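Local coordinates for SusD superfamily protein (Parabacteroides distasonis, PDB 3OTN) that probably binds carbohydrate or another nutrient at the bacterial outer membrane, at residues A[187-199]-A[212-224]. Residues are numbered along the deposited sequence; the frame is centred on the assembly and turned at random. Where two conformers were deposited one is given.
Sequences MGAVKALLADVYL and YYAESAKRSLEVI
Segments 187-199 and 212-224 run antiparallel, their N-to-C directions 164° apart and their axes 7.7 Å apart at closest approach, and they bring the CA atoms of A195 and S216 to 4.2 Å. Small residues suit this point: with OG anti to the backbone N (chi1 178°), S216 donates from OG to A195 O at 2.7 Å, reaching the opposite face of that carbonyl from L199 N, so the oxygen is held twice. Toward one end, Y198 is a knob among Y212, E215, S216 and R219. Its flat ring is sandwiched, E215 CB making a CH-pi contact 3.8 Å from the centroid and L194 CD1 covering the other face, while Y198 CD1 meets the edge of the Y212 ring. The antiparallel pairing is consistent with the TPR-like helical scaffold of SusD proteins; here helix 156-172 packs against it, with L169 touching Y198 and R219. R219 is the reciprocal knob, among K191, L194, A195 and Y198. A bend at chi2 (58°) turns its chain back toward the preceding turn, so that the guanidinium receives Y198 CE2 over one face while NH1 bonds to E215 O at 3.2 Å; NE pairs with E172 of helix 156-172. A leucine here would probably leave E172 without one of its basic partners and E215 O without the NH1 bond. K191, whose flexible chain points toward the other helix, carries NZ to E222 OE1 in a salt bridge whose length, 2.5 Å, is doubtful, and shares E172 with R219, while V223 CG2 packs against K191 CB at 3.5 Å.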
loop_
_atom_site.group_PDB
_atom_site.type_symbol
_atom_site.label_atom_id
_atom_site.label_comp_id
_atom_site.label_asym_id
_atom_site.label_seq_id
_atom_site.Cartn_x
_atom_site.Cartn_y
_atom_site.Cartn_z
HETATM N N MSE A 187 -12.821 2.138 -13.324
HETATM C CA MSE A 187 -13.849 2.296 -12.294
HETATM C C MSE A 187 -13.603 1.336 -11.142
HETATM O O MSE A 187 -13.896 1.661 -9.989
HETATM C CB MSE A 187 -15.246 2.090 -12.866
HETATM C CG MSE A 187 -16.317 2.559 -11.929
HETATM SE SE MSE A 187 -16.241 4.493 -11.935
HETATM C CE MSE A 187 -17.045 4.807 -13.668
ATOM N N GLY A 188 -13.042 0.163 -11.419
ATOM C CA GLY A 188 -12.685 -0.748 -10.324
ATOM C C GLY A 188 -11.694 -0.126 -9.331
ATOM O O GLY A 188 -11.824 -0.308 -8.129
ATOM N N ALA A 189 -10.713 0.621 -9.847
ATOM C CA ALA A 189 -9.762 1.333 -9.030
ATOM C C ALA A 189 -10.466 2.407 -8.190
ATOM O O ALA A 189 -10.191 2.539 -6.995
ATOM C CB ALA A 189 -8.609 1.980 -9.927
ATOM N N VAL A 190 -11.373 3.155 -8.821
ATOM C CA VAL A 190 -12.126 4.195 -8.120
ATOM C C VAL A 190 -12.945 3.588 -7.000
ATOM O O VAL A 190 -12.988 4.140 -5.898
ATOM C CB VAL A 190 -13.105 4.951 -9.100
ATOM C CG1 VAL A 190 -14.094 5.820 -8.321
ATOM C CG2 VAL A 190 -12.326 5.737 -10.134
ATOM N N LYS A 191 -13.620 2.480 -7.288
ATOM C CA LYS A 191 -14.471 1.830 -6.265
ATOM C C LYS A 191 -13.635 1.237 -5.144
ATOM O O LYS A 191 -14.037 1.316 -4.004
ATOM C CB LYS A 191 -15.369 0.711 -6.826
ATOM C CG LYS A 191 -16.266 1.071 -7.952
ATOM C CD LYS A 191 -17.309 2.024 -7.585
ATOM C CE LYS A 191 -18.360 2.184 -8.751
ATOM N NZ LYS A 191 -19.436 3.006 -8.212
ATOM N N ALA A 192 -12.475 0.666 -5.463
ATOM C CA ALA A 192 -11.569 0.101 -4.435
ATOM C C ALA A 192 -11.045 1.201 -3.505
ATOM O O ALA A 192 -11.055 1.057 -2.281
ATOM C CB ALA A 192 -10.407 -0.651 -5.088
ATOM N N LEU A 193 -10.593 2.305 -4.087
ATOM C CA LEU A 193 -10.123 3.428 -3.313
ATOM C C LEU A 193 -11.227 4.039 -2.480
ATOM O O LEU A 193 -11.010 4.310 -1.294
ATOM C CB LEU A 193 -9.511 4.516 -4.197
ATOM C CG LEU A 193 -8.976 5.759 -3.466
ATOM C CD1 LEU A 193 -8.013 5.374 -2.318
ATOM C CD2 LEU A 193 -8.313 6.700 -4.466
ATOM N N LEU A 194 -12.402 4.251 -3.086
ATOM C CA LEU A 194 -13.513 4.873 -2.370
ATOM C C LEU A 194 -14.034 3.935 -1.254
ATOM O O LEU A 194 -14.400 4.412 -0.172
ATOM C CB LEU A 194 -14.622 5.352 -3.322
ATOM C CG LEU A 194 -15.800 6.118 -2.710
ATOM C CD1 LEU A 194 -15.338 7.264 -1.812
ATOM C CD2 LEU A 194 -16.740 6.641 -3.793
ATOM N N ALA A 195 -14.002 2.616 -1.466
ATOM C CA ALA A 195 -14.309 1.682 -0.366
ATOM C C ALA A 195 -13.371 1.917 0.846
ATOM O O ALA A 195 -13.796 1.989 1.995
ATOM C CB ALA A 195 -14.224 0.219 -0.833
ATOM N N ASP A 196 -12.102 2.051 0.548
ATOM C CA ASP A 196 -11.073 2.214 1.547
ATOM C C ASP A 196 -11.215 3.589 2.239
ATOM O O ASP A 196 -11.075 3.693 3.484
ATOM C CB ASP A 196 -9.704 2.051 0.870
ATOM C CG ASP A 196 -8.566 1.745 1.842
ATOM O OD1 ASP A 196 -8.776 1.695 3.063
ATOM O OD2 ASP A 196 -7.418 1.592 1.360
ATOM N N VAL A 197 -11.490 4.626 1.448
ATOM C CA VAL A 197 -11.734 5.963 1.982
ATOM C C VAL A 197 -12.870 5.972 3.009
ATOM O O VAL A 197 -12.696 6.431 4.118
ATOM C CB VAL A 197 -11.980 6.995 0.850
ATOM C CG1 VAL A 197 -12.565 8.294 1.390
ATOM C CG2 VAL A 197 -10.644 7.237 0.085
ATOM N N TYR A 198 -14.016 5.433 2.639
ATOM C CA TYR A 198 -15.151 5.392 3.539
ATOM C C TYR A 198 -14.970 4.475 4.757
ATOM O O TYR A 198 -15.389 4.829 5.855
ATOM C CB TYR A 198 -16.383 4.969 2.750
ATOM C CG TYR A 198 -17.028 6.049 1.916
ATOM C CD1 TYR A 198 -17.191 7.365 2.406
ATOM C CD2 TYR A 198 -17.631 5.735 0.712
ATOM C CE1 TYR A 198 -17.874 8.328 1.681
ATOM C CE2 TYR A 198 -18.316 6.710 -0.025
ATOM C CZ TYR A 198 -18.438 7.992 0.449
ATOM O OH TYR A 198 -19.162 8.939 -0.283
ATOM N N LEU A 199 -14.324 3.314 4.564
ATOM C CA LEU A 199 -13.990 2.432 5.674
ATOM C C LEU A 199 -13.090 3.149 6.688
ATOM O O LEU A 199 -13.323 3.055 7.900
ATOM C CB LEU A 199 -13.299 1.155 5.174
ATOM C CG LEU A 199 -12.821 0.134 6.209
ATOM C CD1 LEU A 199 -13.967 -0.346 7.087
ATOM C CD2 LEU A 199 -12.049 -1.043 5.463
ATOM N N TYR A 212 -20.903 5.352 7.146
ATOM C CA TYR A 212 -19.701 5.290 6.323
ATOM C C TYR A 212 -19.276 3.853 6.044
ATOM O O TYR A 212 -18.783 3.554 4.942
ATOM C CB TYR A 212 -18.562 6.132 6.915
ATOM C CG TYR A 212 -18.852 7.615 6.809
ATOM C CD1 TYR A 212 -18.544 8.303 5.645
ATOM C CD2 TYR A 212 -19.462 8.318 7.842
ATOM C CE1 TYR A 212 -18.809 9.652 5.508
ATOM C CE2 TYR A 212 -19.750 9.675 7.711
ATOM C CZ TYR A 212 -19.409 10.335 6.543
ATOM O OH TYR A 212 -19.654 11.669 6.400
ATOM N N TYR A 213 -19.494 2.955 6.995
ATOM C CA TYR A 213 -19.284 1.522 6.705
ATOM C C TYR A 213 -20.213 1.043 5.582
ATOM O O TYR A 213 -19.792 0.296 4.715
ATOM C CB TYR A 213 -19.532 0.634 7.926
ATOM C CG TYR A 213 -18.557 0.809 9.053
ATOM C CD1 TYR A 213 -17.221 0.471 8.901
ATOM C CD2 TYR A 213 -18.993 1.250 10.302
ATOM C CE1 TYR A 213 -16.321 0.571 9.981
ATOM C CE2 TYR A 213 -18.114 1.380 11.374
ATOM C CZ TYR A 213 -16.783 1.049 11.203
ATOM O OH TYR A 213 -15.894 1.178 12.243
ATOM N N ALA A 214 -21.485 1.458 5.619
ATOM C CA ALA A 214 -22.432 1.044 4.581
ATOM C C ALA A 214 -22.039 1.656 3.224
ATOM O O ALA A 214 -22.139 0.979 2.197
ATOM C CB ALA A 214 -23.843 1.420 4.951
ATOM N N GLU A 215 -21.589 2.916 3.203
ATOM C CA GLU A 215 -21.134 3.519 1.939
ATOM C C GLU A 215 -19.928 2.755 1.376
ATOM O O GLU A 215 -19.818 2.573 0.159
ATOM C CB GLU A 215 -20.810 5.000 2.110
ATOM C CG GLU A 215 -22.029 5.860 2.379
ATOM C CD GLU A 215 -23.064 5.787 1.272
ATOM O OE1 GLU A 215 -22.681 5.972 0.093
ATOM O OE2 GLU A 215 -24.260 5.572 1.585
ATOM N N SER A 216 -19.028 2.312 2.264
ATOM C CA SER A 216 -17.846 1.500 1.866
ATOM C C SER A 216 -18.272 0.195 1.219
ATOM O O SER A 216 -17.855 -0.112 0.089
ATOM C CB SER A 216 -16.932 1.181 3.072
ATOM O OG SER A 216 -15.817 0.352 2.713
ATOM N N ALA A 217 -19.087 -0.560 1.955
ATOM C CA ALA A 217 -19.596 -1.863 1.519
ATOM C C ALA A 217 -20.266 -1.808 0.121
ATOM O O ALA A 217 -20.078 -2.735 -0.662
ATOM C CB ALA A 217 -20.567 -2.471 2.584
ATOM N N LYS A 218 -20.984 -0.715 -0.184
ATOM C CA LYS A 218 -21.614 -0.506 -1.493
ATOM C C LYS A 218 -20.568 -0.606 -2.616
ATOM O O LYS A 218 -20.788 -1.264 -3.655
ATOM C CB LYS A 218 -22.304 0.883 -1.540
ATOM C CG LYS A 218 -23.262 1.106 -2.717
ATOM C CD LYS A 218 -23.639 2.597 -2.953
ATOM C CE LYS A 218 -24.508 3.218 -1.840
ATOM N NZ LYS A 218 -24.785 4.703 -2.023
ATOM N N ARG A 219 -19.436 0.070 -2.411
ATOM C CA ARG A 219 -18.400 0.136 -3.437
ATOM C C ARG A 219 -17.671 -1.171 -3.652
ATOM O O ARG A 219 -17.469 -1.570 -4.780
ATOM C CB ARG A 219 -17.390 1.253 -3.179
ATOM C CG ARG A 219 -17.826 2.616 -3.705
ATOM C CD ARG A 219 -19.097 3.070 -3.152
ATOM N NE ARG A 219 -19.532 4.359 -3.654
ATOM C CZ ARG A 219 -20.381 5.159 -3.012
ATOM N NH1 ARG A 219 -20.894 4.815 -1.833
ATOM N NH2 ARG A 219 -20.741 6.305 -3.565
ATOM N N SER A 220 -17.242 -1.804 -2.571
ATOM C CA SER A 220 -16.564 -3.099 -2.680
ATOM C C SER A 220 -17.496 -4.166 -3.272
ATOM O O SER A 220 -17.034 -5.014 -4.063
ATOM C CB SER A 220 -15.944 -3.509 -1.333
ATOM O OG SER A 220 -16.892 -3.379 -0.294
ATOM N N LEU A 221 -18.793 -4.122 -2.911
ATOM C CA LEU A 221 -19.783 -5.046 -3.469
ATOM C C LEU A 221 -19.927 -4.849 -4.977
ATOM O O LEU A 221 -20.026 -5.837 -5.710
ATOM C CB LEU A 221 -21.155 -4.901 -2.819
ATOM C CG LEU A 221 -22.177 -6.001 -3.135
ATOM C CD1 LEU A 221 -21.645 -7.363 -2.786
ATOM C CD2 LEU A 221 -23.461 -5.736 -2.355
ATOM N N GLU A 222 -19.900 -3.591 -5.435
ATOM C CA GLU A 222 -19.934 -3.296 -6.881
ATOM C C GLU A 222 -18.768 -3.982 -7.596
ATOM O O GLU A 222 -18.962 -4.577 -8.671
ATOM C CB GLU A 222 -19.979 -1.774 -7.167
ATOM C CG GLU A 222 -21.386 -1.143 -6.925
ATOM C CD GLU A 222 -21.421 0.408 -6.835
ATOM O OE1 GLU A 222 -20.396 1.074 -6.982
ATOM O OE2 GLU A 222 -22.511 0.982 -6.603
ATOM N N VAL A 223 -17.568 -3.931 -6.999
ATOM C CA VAL A 223 -16.399 -4.587 -7.598
ATOM C C VAL A 223 -16.604 -6.111 -7.692
ATOM O O VAL A 223 -16.267 -6.720 -8.703
ATOM C CB VAL A 223 -15.069 -4.260 -6.837
ATOM C CG1 VAL A 223 -13.867 -5.011 -7.464
ATOM C CG2 VAL A 223 -14.787 -2.748 -6.855
ATOM N N ILE A 224 -17.127 -6.707 -6.631
ATOM C CA ILE A 224 -17.457 -8.144 -6.611
ATOM C C ILE A 224 -18.464 -8.481 -7.719
ATOM O O ILE A 224 -18.230 -9.377 -8.526
ATOM C CB ILE A 224 -18.013 -8.588 -5.230
ATOM C CG1 ILE A 224 -16.934 -8.462 -4.156
ATOM C CG2 ILE A 224 -18.541 -10.056 -5.263
ATOM C CD1 ILE A 224 -17.469 -8.640 -2.698
#